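PDB 3LV4: glycoside hydrolase YxiA from Bacillus licheniformis, which probably hydrolyses arabinan as a calcium-binding member of glycoside hydrolase family 43. Local coordinates for residues 124-129 with 143-148; 91-96 with 117-122; 70-75 with 100-105; 157-162 with 173-178. One frame throughout, in Å; residues are numbered along the deposited sequence.

Interaction 1: residues 124-129 with 143-148. With ACT (acetate ion), chain G.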
loop_
_atom_site.group_PDB
_atom_site.type_symbol
_atom_site.label_atom_id
_atom_site.label_comp_id
_atom_site.label_asym_id
_atom_site.label_seq_id
_atom_site.Cartn_x
_atom_site.Cartn_y
_atom_site.Cartn_z
ATOM N N LEU A 124 -10.608 8.941 -18.657
ATOM C CA LEU A 124 -10.591 7.496 -18.869
ATOM C C LEU A 124 -11.939 6.920 -18.443
ATOM O O LEU A 124 -12.519 7.366 -17.456
ATOM C CB LEU A 124 -9.458 6.850 -18.060
ATOM C CG LEU A 124 -8.379 5.983 -18.715
ATOM C CD1 LEU A 124 -7.871 6.530 -20.025
ATOM C CD2 LEU A 124 -7.223 5.743 -17.736
ATOM N N LYS A 125 -12.442 5.943 -19.200
ATOM C CA LYS A 125 -13.657 5.227 -18.817
ATOM C C LYS A 125 -13.462 3.735 -19.006
ATOM O O LYS A 125 -12.688 3.316 -19.868
ATOM C CB LYS A 125 -14.854 5.672 -19.667
ATOM C CG LYS A 125 -15.430 7.038 -19.322
ATOM C CD LYS A 125 -16.561 7.390 -20.303
ATOM C CE LYS A 125 -17.338 8.617 -19.865
ATOM N NZ LYS A 125 -18.289 9.063 -20.928
ATOM N N SER A 126 -14.159 2.941 -18.194
ATOM C CA SER A 126 -14.195 1.496 -18.379
ATOM C C SER A 126 -15.633 1.017 -18.252
ATOM O O SER A 126 -16.506 1.757 -17.769
ATOM C CB SER A 126 -13.288 0.783 -17.368
ATOM O OG SER A 126 -13.562 1.168 -16.036
ATOM N N GLY A 127 -15.890 -0.202 -18.712
ATOM C CA GLY A 127 -17.201 -0.796 -18.557
ATOM C C GLY A 127 -18.231 -0.329 -19.569
ATOM O O GLY A 127 -19.422 -0.628 -19.416
HETATM N N MSE A 128 -17.792 0.412 -20.587
HETATM C CA MSE A 128 -18.671 0.744 -21.706
HETATM C C MSE A 128 -19.003 -0.521 -22.470
HETATM O O MSE A 128 -18.190 -1.451 -22.537
HETATM C CB MSE A 128 -18.007 1.745 -22.670
HETATM C CG MSE A 128 -16.707 1.232 -23.327
HETATM SE SE MSE A 128 -15.109 1.619 -22.262
HETATM C CE MSE A 128 -14.955 3.536 -22.704
ATOM N N ASP A 129 -20.203 -0.552 -23.043
ATOM C CA ASP A 129 -20.570 -1.604 -23.974
ATOM C C ASP A 129 -20.239 -1.055 -25.349
ATOM O O ASP A 129 -21.076 -0.419 -25.989
ATOM C CB ASP A 129 -22.060 -1.928 -23.867
ATOM C CG ASP A 129 -22.491 -3.044 -24.810
ATOM O OD1 ASP A 129 -21.618 -3.775 -25.324
ATOM O OD2 ASP A 129 -23.711 -3.193 -25.041
ATOM N N HIS A 143 -8.646 -5.142 -20.284
ATOM C CA HIS A 143 -8.664 -3.712 -20.007
ATOM C C HIS A 143 -8.860 -3.453 -18.524
ATOM O O HIS A 143 -9.518 -4.223 -17.836
ATOM C CB HIS A 143 -9.775 -3.008 -20.800
ATOM C CG HIS A 143 -9.590 -3.079 -22.284
ATOM N ND1 HIS A 143 -10.604 -3.434 -23.150
ATOM C CD2 HIS A 143 -8.499 -2.860 -23.055
ATOM C CE1 HIS A 143 -10.149 -3.423 -24.387
ATOM N NE2 HIS A 143 -8.870 -3.074 -24.356
ATOM N N PRO A 144 -8.289 -2.352 -18.028
ATOM C CA PRO A 144 -8.372 -2.048 -16.597
ATOM C C PRO A 144 -9.760 -1.572 -16.195
ATOM O O PRO A 144 -10.570 -1.219 -17.055
ATOM C CB PRO A 144 -7.368 -0.897 -16.436
ATOM C CG PRO A 144 -7.414 -0.198 -17.765
ATOM C CD PRO A 144 -7.538 -1.324 -18.773
ATOM N N ASN A 145 -10.030 -1.614 -14.892
ATOM C CA ASN A 145 -11.078 -0.824 -14.265
ATOM C C ASN A 145 -10.384 0.491 -13.930
ATOM O O ASN A 145 -9.351 0.477 -13.269
ATOM C CB ASN A 145 -11.548 -1.516 -12.977
ATOM C CG ASN A 145 -12.760 -0.841 -12.349
ATOM O OD1 ASN A 145 -13.157 -1.157 -11.215
ATOM N ND2 ASN A 145 -13.361 0.082 -13.080
ATOM N N VAL A 146 -10.917 1.617 -14.403
ATOM C CA VAL A 146 -10.194 2.890 -14.313
ATOM C C VAL A 146 -10.331 3.570 -12.947
ATOM O O VAL A 146 -10.919 4.651 -12.815
ATOM C CB VAL A 146 -10.552 3.851 -15.481
ATOM C CG1 VAL A 146 -10.196 3.195 -16.808
ATOM C CG2 VAL A 146 -12.044 4.234 -15.461
ATOM N N VAL A 147 -9.751 2.925 -11.938
ATOM C CA VAL A 147 -9.827 3.402 -10.569
ATOM C C VAL A 147 -8.440 3.308 -9.918
ATOM O O VAL A 147 -7.476 2.864 -10.550
ATOM C CB VAL A 147 -10.850 2.572 -9.749
ATOM C CG1 VAL A 147 -12.241 2.687 -10.363
ATOM C CG2 VAL A 147 -10.416 1.089 -9.665
ATOM N N ASP A 148 -8.337 3.744 -8.665
ATOM C CA ASP A 148 -7.114 3.569 -7.877
ATOM C C ASP A 148 -5.838 4.153 -8.495
ATOM O O ASP A 148 -4.823 3.467 -8.564
ATOM C CB ASP A 148 -6.873 2.079 -7.580
ATOM C CG ASP A 148 -7.913 1.481 -6.659
ATOM O OD1 ASP A 148 -8.899 2.177 -6.316
ATOM O OD2 ASP A 148 -7.737 0.297 -6.279
HETATM C C ACT G . -22.238 2.669 -22.772
HETATM O O ACT G . -22.927 3.361 -21.985
HETATM O OXT ACT G . -21.981 1.509 -22.393
HETATM C CH3 ACT G . -21.734 3.213 -24.080
#
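S126, at the end of strand 118-126, meets N145 and V146 in the loop that runs from one propeller blade into the next and carries D148, predicted to modulate the catalytic acid. The shared acceptor S126 OG takes a nearly straight bond from V146 N (3.1 Å, 166°) and a more bent one from N145 ND2 (3.2 Å), the oxygen lying close to the amide plane. With OG held between backbone N and carbonyl carbon (chi1 53°), the hydroxyl faces both donors, and its own hydrogen goes to P101 O. N145 ND2 also bonds S103 OG. Without the hydroxyl, as with an alanine here, V146 N and P101 O would probably each lose a partner and the N145 amide one of its two bonds. V146 uses both methyls: CG1 meets L124 CG at 3.8 Å, while CG2 lies 3.5 Å from S126 OG. An inverse gamma turn centred on V146 is closed by V147 N to N145 O (2.8 Å). Past the strand, D129 N donates to acetate OXT at 2.8 Å. Three strands meet this contact: S103 of 103-110 touches V146, C96 of 89-96 touches N145, and Y163 of 159-163 packs on P144, V146 and L124.

Interaction 2: residues 91-96 with 117-122; sequences MYYNAC and YKNKGI
The axes of strand segments 91-96 and 118-122 come no nearer than 9.2 Å and their directions differ by 48°, a spacing that fits two strands with another, 103-110, lying between them, so side chains make the contact. At one end the selenomethionine M91 covers a face of Y117. Its terminal methyl CE stands 3.7 Å from the ring centroid and 9° off the ring normal, a CH-pi contact over the middle of the face; SE lies farther off, 4.8 Å from the same centroid. The chain leaves with CG anti to the backbone N and turns only at its last torsion (chi3 -68°), which brings CE over the ring, while M91 CB touches Y117 CD2 at 3.7 Å. Replacing Y117 with an alanine would probably strip the M91 methyl of its aromatic face and leave I113 O without the hydroxyl bonded to it. Farther along, Y93 crosses N119 at about a right angle, with N119 ND2 2.6 Å from Y93 OH, near the plane of the ring. N119 ND2 makes a weak hydrogen bond to L107 O in the intervening strand. K120 and G121 both face L107, which defines a classic beta bulge, and the backbone angles of G121 call for glycine. The Met-aromatic contact thus reaches from the second strand, across the third, to near the start of the fourth in an antiparallel four-stranded propeller blade.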
loop_
_atom_site.group_PDB
_atom_site.type_symbol
_atom_site.label_atom_id
_atom_site.label_comp_id
_atom_site.label_asym_id
_atom_site.label_seq_id
_atom_site.Cartn_x
_atom_site.Cartn_y
_atom_site.Cartn_z
HETATM N N MSE A 91 -6.203 16.353 -8.082
HETATM C CA MSE A 91 -6.900 15.172 -7.607
HETATM C C MSE A 91 -7.355 14.299 -8.764
HETATM O O MSE A 91 -8.112 14.726 -9.635
HETATM C CB MSE A 91 -8.108 15.548 -6.753
HETATM C CG MSE A 91 -8.917 14.333 -6.285
HETATM SE SE MSE A 91 -10.552 14.838 -5.311
HETATM C CE MSE A 91 -9.698 15.611 -3.718
ATOM N N TYR A 92 -6.876 13.065 -8.765
ATOM C CA TYR A 92 -7.332 12.074 -9.712
ATOM C C TYR A 92 -8.446 11.289 -9.037
ATOM O O TYR A 92 -8.198 10.455 -8.165
ATOM C CB TYR A 92 -6.149 11.207 -10.144
ATOM C CG TYR A 92 -5.150 12.059 -10.907
ATOM C CD1 TYR A 92 -5.188 12.129 -12.296
ATOM C CD2 TYR A 92 -4.223 12.857 -10.236
ATOM C CE1 TYR A 92 -4.298 12.933 -13.003
ATOM C CE2 TYR A 92 -3.334 13.669 -10.934
ATOM C CZ TYR A 92 -3.378 13.697 -12.317
ATOM O OH TYR A 92 -2.515 14.507 -13.022
ATOM N N TYR A 93 -9.683 11.605 -9.419
ATOM C CA TYR A 93 -10.858 11.047 -8.769
ATOM C C TYR A 93 -11.488 9.992 -9.664
ATOM O O TYR A 93 -11.265 9.974 -10.880
ATOM C CB TYR A 93 -11.873 12.154 -8.459
ATOM C CG TYR A 93 -12.457 12.782 -9.704
ATOM C CD1 TYR A 93 -13.451 12.134 -10.428
ATOM C CD2 TYR A 93 -12.003 14.009 -10.167
ATOM C CE1 TYR A 93 -13.983 12.694 -11.579
ATOM C CE2 TYR A 93 -12.539 14.589 -11.312
ATOM C CZ TYR A 93 -13.524 13.921 -12.018
ATOM O OH TYR A 93 -14.053 14.483 -13.159
ATOM N N ASN A 94 -12.289 9.116 -9.065
ATOM C CA ASN A 94 -12.922 8.050 -9.825
ATOM C C ASN A 94 -14.133 7.488 -9.097
ATOM O O ASN A 94 -14.231 7.560 -7.866
ATOM C CB ASN A 94 -11.903 6.940 -10.128
ATOM C CG ASN A 94 -11.200 6.433 -8.878
ATOM O OD1 ASN A 94 -10.156 6.953 -8.469
ATOM N ND2 ASN A 94 -11.767 5.419 -8.268
ATOM N N ALA A 95 -15.073 6.951 -9.865
ATOM C CA ALA A 95 -16.225 6.272 -9.294
ATOM C C ALA A 95 -16.433 4.974 -10.059
ATOM O O ALA A 95 -16.058 4.870 -11.229
ATOM C CB ALA A 95 -17.465 7.142 -9.372
ATOM N N CYS A 96 -17.018 3.991 -9.389
ATOM C CA CYS A 96 -17.259 2.684 -9.987
ATOM C C CYS A 96 -18.607 2.141 -9.520
ATOM O O CYS A 96 -18.958 2.265 -8.350
ATOM C CB CYS A 96 -16.137 1.716 -9.593
ATOM S SG CYS A 96 -16.394 0.014 -10.154
ATOM N N TYR A 117 -11.807 21.569 -4.874
ATOM C CA TYR A 117 -11.270 21.051 -6.128
ATOM C C TYR A 117 -12.260 21.332 -7.248
ATOM O O TYR A 117 -13.475 21.193 -7.057
ATOM C CB TYR A 117 -10.964 19.549 -6.002
ATOM C CG TYR A 117 -9.744 19.307 -5.149
ATOM C CD1 TYR A 117 -9.812 19.394 -3.763
ATOM C CD2 TYR A 117 -8.512 19.040 -5.729
ATOM C CE1 TYR A 117 -8.683 19.191 -2.977
ATOM C CE2 TYR A 117 -7.382 18.838 -4.958
ATOM C CZ TYR A 117 -7.471 18.926 -3.584
ATOM O OH TYR A 117 -6.344 18.735 -2.813
ATOM N N LYS A 118 -11.738 21.758 -8.397
ATOM C CA LYS A 118 -12.567 22.059 -9.564
ATOM C C LYS A 118 -12.315 21.084 -10.704
ATOM O O LYS A 118 -11.178 20.849 -11.108
ATOM C CB LYS A 118 -12.361 23.495 -10.038
ATOM C CG LYS A 118 -12.947 24.521 -9.085
ATOM C CD LYS A 118 -14.473 24.397 -8.972
ATOM C CE LYS A 118 -15.158 24.612 -10.318
ATOM N NZ LYS A 118 -16.633 24.450 -10.231
ATOM N N ASN A 119 -13.400 20.523 -11.207
ATOM C CA ASN A 119 -13.355 19.493 -12.234
ATOM C C ASN A 119 -12.741 20.010 -13.534
ATOM O O ASN A 119 -13.117 21.083 -14.020
ATOM C CB ASN A 119 -14.780 18.973 -12.473
ATOM C CG ASN A 119 -14.842 17.877 -13.520
ATOM O OD1 ASN A 119 -15.803 17.791 -14.299
ATOM N ND2 ASN A 119 -13.830 17.036 -13.547
ATOM N N LYS A 120 -11.789 19.254 -14.083
ATOM C CA LYS A 120 -11.216 19.569 -15.386
ATOM C C LYS A 120 -11.675 18.565 -16.435
ATOM O O LYS A 120 -11.419 18.740 -17.635
ATOM C CB LYS A 120 -9.685 19.593 -15.323
ATOM C CG LYS A 120 -9.119 20.697 -14.437
ATOM C CD LYS A 120 -7.600 20.786 -14.570
ATOM C CE LYS A 120 -7.158 21.023 -16.011
ATOM N NZ LYS A 120 -5.666 21.032 -16.155
ATOM N N GLY A 121 -12.336 17.501 -15.985
ATOM C CA GLY A 121 -12.912 16.530 -16.900
ATOM C C GLY A 121 -12.497 15.081 -16.705
ATOM O O GLY A 121 -11.434 14.780 -16.142
ATOM N N ILE A 122 -13.362 14.185 -17.181
ATOM C CA ILE A 122 -13.080 12.755 -17.258
ATOM C C ILE A 122 -12.120 12.480 -18.407
ATOM O O ILE A 122 -12.277 13.049 -19.494
ATOM C CB ILE A 122 -14.378 11.973 -17.535
ATOM C CG1 ILE A 122 -15.379 12.165 -16.379
ATOM C CG2 ILE A 122 -14.066 10.494 -17.818
ATOM C CD1 ILE A 122 -16.784 11.638 -16.665
#

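Interaction 3: residues 70-75 with 100-105; sequences WAESDT and SPRSAL. With ACT (acetate ion), chain G.
A cation-pi stack joins W70, in the last turn of helix 65-71, to R102, just ahead of strand 103-110, on the flank of a propeller blade. The guanidinium lies flat on the indole: planes differ by 5°, and R102 CZ is 3.7 Å from the centroid of the six-membered ring of W70, offset toward the rim of the indole. A second interaction fixes the rotation of the group, since R102 NE donates to W70 O at 3.0 Å and 156°, with that oxygen near the guanidinium plane. The bend at chi2 (77°) folds the arginine back so that the same residue supplies both its stacking face and its acceptor. The outer nitrogens grip an acetate ion, probably from the crystallisation liquor, side by side: R102 NH1 to OXT and R102 NH2 to O, each 2.9 Å. Water 1 accepts from R102 NH2 at 3.0 Å and lies 2.7 Å from E72 OE2, to which it probably donates, linking two opposite charges too far apart for a salt bridge; E72 pairs with R97 through its other oxygen. At the five-membered ring, W70 CD1 touches A104 CB at 3.9 Å. K125 of strand 118-126 makes a cation-pi contact on the indole face opposite R102, and W70 NE1 bonds S126 O. The helix end is therefore seated across strands 103-110 and 118-126, while A71 rests on A95 of strand 89-96.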
loop_
_atom_site.group_PDB
_atom_site.type_symbol
_atom_site.label_atom_id
_atom_site.label_comp_id
_atom_site.label_asym_id
_atom_site.label_seq_id
_atom_site.Cartn_x
_atom_site.Cartn_y
_atom_site.Cartn_z
ATOM N N TRP A 70 -22.012 8.209 -15.145
ATOM C CA TRP A 70 -21.387 7.109 -15.868
ATOM C C TRP A 70 -21.253 5.879 -14.986
ATOM O O TRP A 70 -21.584 4.758 -15.398
ATOM C CB TRP A 70 -19.999 7.491 -16.401
ATOM C CG TRP A 70 -19.338 6.320 -17.071
ATOM C CD1 TRP A 70 -18.445 5.441 -16.510
ATOM C CD2 TRP A 70 -19.551 5.869 -18.416
ATOM N NE1 TRP A 70 -18.082 4.489 -17.432
ATOM C CE2 TRP A 70 -18.745 4.725 -18.607
ATOM C CE3 TRP A 70 -20.333 6.328 -19.483
ATOM C CZ2 TRP A 70 -18.699 4.034 -19.822
ATOM C CZ3 TRP A 70 -20.285 5.635 -20.696
ATOM C CH2 TRP A 70 -19.475 4.504 -20.850
ATOM N N ALA A 71 -20.758 6.092 -13.772
ATOM C CA ALA A 71 -20.491 4.984 -12.853
ATOM C C ALA A 71 -21.765 4.453 -12.193
ATOM O O ALA A 71 -21.768 3.358 -11.640
ATOM C CB ALA A 71 -19.481 5.405 -11.789
ATOM N N GLU A 72 -22.841 5.235 -12.248
ATOM C CA GLU A 72 -24.106 4.839 -11.630
ATOM C C GLU A 72 -23.883 4.548 -10.144
ATOM O O GLU A 72 -24.343 3.545 -9.590
ATOM C CB GLU A 72 -24.732 3.659 -12.388
ATOM C CG GLU A 72 -24.954 4.014 -13.845
ATOM C CD GLU A 72 -25.428 2.861 -14.703
ATOM O OE1 GLU A 72 -25.633 1.732 -14.194
ATOM O OE2 GLU A 72 -25.599 3.101 -15.912
ATOM N N SER A 73 -23.168 5.466 -9.508
ATOM C CA SER A 73 -22.821 5.357 -8.100
ATOM C C SER A 73 -23.030 6.710 -7.437
ATOM O O SER A 73 -23.040 7.741 -8.109
ATOM C CB SER A 73 -21.353 4.941 -7.961
ATOM O OG SER A 73 -20.938 5.008 -6.609
ATOM N N ASP A 74 -23.186 6.716 -6.121
ATOM C CA ASP A 74 -23.297 7.976 -5.403
ATOM C C ASP A 74 -22.075 8.208 -4.523
ATOM O O ASP A 74 -22.095 9.045 -3.615
ATOM C CB ASP A 74 -24.581 8.034 -4.571
ATOM C CG ASP A 74 -24.592 7.031 -3.434
ATOM O OD1 ASP A 74 -23.677 6.182 -3.365
ATOM O OD2 ASP A 74 -25.524 7.094 -2.601
ATOM N N THR A 75 -21.002 7.476 -4.794
ATOM C CA THR A 75 -19.771 7.714 -4.047
ATOM C C THR A 75 -18.540 7.686 -4.942
ATOM O O THR A 75 -18.638 7.402 -6.138
ATOM C CB THR A 75 -19.613 6.725 -2.877
ATOM O OG1 THR A 75 -18.690 7.257 -1.923
ATOM C CG2 THR A 75 -19.115 5.373 -3.364
ATOM N N SER A 100 -19.226 -4.273 -11.253
ATOM C CA SER A 100 -18.588 -4.425 -12.553
ATOM C C SER A 100 -17.695 -3.213 -12.734
ATOM O O SER A 100 -17.845 -2.232 -12.007
ATOM C CB SER A 100 -19.654 -4.435 -13.637
ATOM O OG SER A 100 -20.457 -3.278 -13.516
ATOM N N PRO A 101 -16.766 -3.265 -13.703
ATOM C CA PRO A 101 -15.812 -2.165 -13.877
ATOM C C PRO A 101 -16.392 -0.994 -14.673
ATOM O O PRO A 101 -15.736 -0.475 -15.574
ATOM C CB PRO A 101 -14.671 -2.816 -14.657
ATOM C CG PRO A 101 -15.326 -3.892 -15.449
ATOM C CD PRO A 101 -16.497 -4.389 -14.618
ATOM N N ARG A 102 -17.618 -0.600 -14.337
ATOM C CA ARG A 102 -18.260 0.548 -14.947
ATOM C C ARG A 102 -17.776 1.776 -14.205
ATOM O O ARG A 102 -18.329 2.126 -13.164
ATOM C CB ARG A 102 -19.777 0.405 -14.813
ATOM C CG ARG A 102 -20.588 1.572 -15.345
ATOM C CD ARG A 102 -20.660 1.531 -16.847
ATOM N NE ARG A 102 -21.519 2.580 -17.387
ATOM C CZ ARG A 102 -21.926 2.614 -18.651
ATOM N NH1 ARG A 102 -21.560 1.649 -19.488
ATOM N NH2 ARG A 102 -22.702 3.600 -19.072
ATOM N N SER A 103 -16.738 2.423 -14.733
ATOM C CA SER A 103 -16.055 3.474 -13.985
ATOM C C SER A 103 -15.607 4.624 -14.862
ATOM O O SER A 103 -15.426 4.474 -16.077
ATOM C CB SER A 103 -14.832 2.904 -13.253
ATOM O OG SER A 103 -15.171 1.748 -12.513
ATOM N N ALA A 104 -15.439 5.776 -14.230
ATOM C CA ALA A 104 -14.839 6.933 -14.875
ATOM C C ALA A 104 -13.731 7.477 -13.986
ATOM O O ALA A 104 -13.852 7.474 -12.757
ATOM C CB ALA A 104 -15.896 8.016 -15.152
ATOM N N LEU A 105 -12.650 7.928 -14.619
ATOM C CA LEU A 105 -11.516 8.503 -13.916
ATOM C C LEU A 105 -11.296 9.913 -14.458
ATOM O O LEU A 105 -11.183 10.113 -15.672
ATOM C CB LEU A 105 -10.266 7.636 -14.152
ATOM C CG LEU A 105 -8.910 8.114 -13.614
ATOM C CD1 LEU A 105 -8.845 7.989 -12.111
ATOM C CD2 LEU A 105 -7.793 7.295 -14.258
HETATM C C ACT G . -22.238 2.669 -22.772
HETATM O O ACT G . -22.927 3.361 -21.985
HETATM O OXT ACT G . -21.981 1.509 -22.393
HETATM C CH3 ACT G . -21.734 3.213 -24.080
HETATM O O HOH W 1 -24.331 5.163 -17.081
#

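Interaction 4: residues 157-162 with 173-178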
loop_
_atom_site.group_PDB
_atom_site.type_symbol
_atom_site.label_atom_id
_atom_site.label_comp_id
_atom_site.label_asym_id
_atom_site.label_seq_id
_atom_site.Cartn_x
_atom_site.Cartn_y
_atom_site.Cartn_z
ATOM N N GLY A 157 11.953 13.634 -13.372
ATOM C CA GLY A 157 10.941 14.666 -13.445
ATOM C C GLY A 157 9.828 14.398 -14.448
ATOM O O GLY A 157 9.016 15.285 -14.717
ATOM N N LYS A 158 9.790 13.190 -15.011
ATOM C CA LYS A 158 8.658 12.785 -15.842
ATOM C C LYS A 158 7.488 12.430 -14.947
ATOM O O LYS A 158 7.676 11.857 -13.878
ATOM C CB LYS A 158 8.995 11.556 -16.681
ATOM C CG LYS A 158 10.001 11.783 -17.774
ATOM C CD LYS A 158 10.056 10.548 -18.653
ATOM C CE LYS A 158 8.702 9.882 -18.704
ATOM N NZ LYS A 158 8.583 8.889 -19.812
ATOM N N LEU A 159 6.278 12.749 -15.393
ATOM C CA LEU A 159 5.081 12.494 -14.602
ATOM C C LEU A 159 4.387 11.234 -15.109
ATOM O O LEU A 159 4.181 11.077 -16.314
ATOM C CB LEU A 159 4.129 13.696 -14.691
ATOM C CG LEU A 159 2.896 13.704 -13.775
ATOM C CD1 LEU A 159 3.326 13.672 -12.309
ATOM C CD2 LEU A 159 2.035 14.927 -14.049
ATOM N N TRP A 160 4.040 10.337 -14.184
ATOM C CA TRP A 160 3.387 9.068 -14.512
ATOM C C TRP A 160 2.120 8.919 -13.697
ATOM O O TRP A 160 1.978 9.537 -12.640
ATOM C CB TRP A 160 4.291 7.880 -14.162
ATOM C CG TRP A 160 5.599 7.839 -14.879
ATOM C CD1 TRP A 160 6.782 8.387 -14.463
ATOM C CD2 TRP A 160 5.873 7.191 -16.130
ATOM N NE1 TRP A 160 7.772 8.125 -15.383
ATOM C CE2 TRP A 160 7.241 7.394 -16.415
ATOM C CE3 TRP A 160 5.093 6.464 -17.041
ATOM C CZ2 TRP A 160 7.848 6.891 -17.568
ATOM C CZ3 TRP A 160 5.701 5.968 -18.192
ATOM C CH2 TRP A 160 7.063 6.184 -18.441
HETATM N N MSE A 161 1.202 8.088 -14.179
HETATM C CA MSE A 161 0.090 7.629 -13.345
HETATM C C MSE A 161 -0.084 6.119 -13.486
HETATM O O MSE A 161 -0.354 5.621 -14.582
HETATM C CB MSE A 161 -1.219 8.323 -13.710
HETATM C CG MSE A 161 -2.387 7.845 -12.846
HETATM SE SE MSE A 161 -4.120 8.600 -13.412
HETATM C CE MSE A 161 -4.323 7.595 -15.081
ATOM N N VAL A 162 0.075 5.400 -12.379
ATOM C CA VAL A 162 -0.229 3.972 -12.342
ATOM C C VAL A 162 -1.631 3.808 -11.739
ATOM O O VAL A 162 -2.022 4.575 -10.861
ATOM C CB VAL A 162 0.826 3.209 -11.510
ATOM C CG1 VAL A 162 0.819 3.682 -10.039
ATOM C CG2 VAL A 162 0.626 1.684 -11.612
ATOM N N LEU A 173 0.503 5.140 -17.296
ATOM C CA LEU A 173 0.408 6.122 -18.373
ATOM C C LEU A 173 1.409 7.236 -18.143
ATOM O O LEU A 173 1.645 7.633 -16.999
ATOM C CB LEU A 173 -1.000 6.731 -18.388
ATOM C CG LEU A 173 -2.097 5.893 -19.051
ATOM C CD1 LEU A 173 -3.478 6.339 -18.631
ATOM C CD2 LEU A 173 -1.951 5.963 -20.572
ATOM N N GLU A 174 1.993 7.755 -19.221
ATOM C CA GLU A 174 2.801 8.958 -19.090
ATOM C C GLU A 174 1.884 10.167 -19.102
ATOM O O GLU A 174 0.933 10.223 -19.893
ATOM C CB GLU A 174 3.846 9.080 -20.197
ATOM C CG GLU A 174 4.862 10.160 -19.873
ATOM C CD GLU A 174 6.077 10.134 -20.782
ATOM O OE1 GLU A 174 7.001 10.936 -20.529
ATOM O OE2 GLU A 174 6.105 9.320 -21.742
HETATM N N MSE A 175 2.158 11.127 -18.224
HETATM C CA MSE A 175 1.263 12.273 -18.045
HETATM C C MSE A 175 1.911 13.580 -18.499
HETATM O O MSE A 175 3.137 13.717 -18.492
HETATM C CB MSE A 175 0.846 12.403 -16.574
HETATM C CG MSE A 175 0.350 11.105 -15.957
HETATM SE SE MSE A 175 -1.276 10.421 -16.820
HETATM C CE MSE A 175 -2.626 11.453 -15.828
ATOM N N ASP A 176 1.063 14.525 -18.894
ATOM C CA ASP A 176 1.477 15.876 -19.250
ATOM C C ASP A 176 1.719 16.693 -17.972
ATOM O O ASP A 176 0.814 16.879 -17.166
ATOM C CB ASP A 176 0.390 16.528 -20.114
ATOM C CG ASP A 176 0.816 17.861 -20.684
ATOM O OD1 ASP A 176 1.118 18.783 -19.889
ATOM O OD2 ASP A 176 0.839 17.994 -21.930
ATOM N N LYS A 177 2.946 17.170 -17.796
ATOM C CA LYS A 177 3.337 17.891 -16.583
ATOM C C LYS A 177 2.665 19.255 -16.426
ATOM O O LYS A 177 2.717 19.863 -15.358
ATOM C CB LYS A 177 4.854 18.079 -16.559
ATOM C CG LYS A 177 5.604 16.812 -16.252
ATOM C CD LYS A 177 7.080 17.082 -16.049
ATOM C CE LYS A 177 7.779 17.380 -17.362
ATOM N NZ LYS A 177 9.252 17.508 -17.148
ATOM N N LYS A 178 2.050 19.743 -17.494
ATOM C CA LYS A 178 1.412 21.055 -17.453
ATOM C C LYS A 178 -0.098 20.964 -17.269
ATOM O O LYS A 178 -0.695 21.778 -16.558
ATOM C CB LYS A 178 1.757 21.859 -18.708
ATOM C CG LYS A 178 3.237 22.174 -18.831
ATOM C CD LYS A 178 3.549 22.900 -20.131
ATOM C CE LYS A 178 5.020 23.301 -20.197
ATOM N NZ LYS A 178 5.379 23.854 -21.535
HETATM O O HOH W 2 9.553 18.001 -13.983
HETATM O O HOH W 3 5.865 13.446 -18.302
#
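The indole of W160 runs beside E174, its CZ3 4.1 Å from E174 CB. The ring of F152 also meets the indole, and W160 NE1 bonds D154. These residues belong to the beta hairpin of strands 159-163 and 170-175, the two inner strands of a four-stranded antiparallel blade. M161 and L173 form a hydrogen-bonded pair, M161 N to L173 O and L173 N to M161 O both at 2.9 Å, the first in the carbonyl plane. K158 reaches E174 in a salt bridge, although the position of E174 OE1 is doubtful. The other sheet face carries L159, M161, L173 and M175, all apolar. There M161 and L173 lie side by side and point the same way, M161 CE meeting L173 CD1 at 3.9 Å, while M175 SE crosses to M161 CB at 3.8 Å. Toward the open end, M175 N donates to L159 O (2.8 Å) from above the carbonyl plane. Alongside that bond water 3 spans the strands, accepting from L159 N at 3.0 Å and donating to M175 O at 2.7 Å.

Interaction 3 opens first, at 70-75, and by reaching 100-105 closes a loop holding strands 80-83 and 89-96. Interaction 2 begins within that loop and ends beyond it, at 117-122, so the two cross. Both close before interaction 1, which closes a loop of 13 residues between its segments, in the connection from strand 118-126 to the next blade, and interaction 4 follows as a hairpin in that blade. Interactions 1 to 3 thus gather on one four-stranded sheet and its flanking helix; the acetate is shared by interactions 1 and 3. Interaction 4 leans against this sheet: L173 touches L124, M161 touches L105, and Y92 packs on both selenomethionines, M161 and M175, joining neighbouring propeller blades.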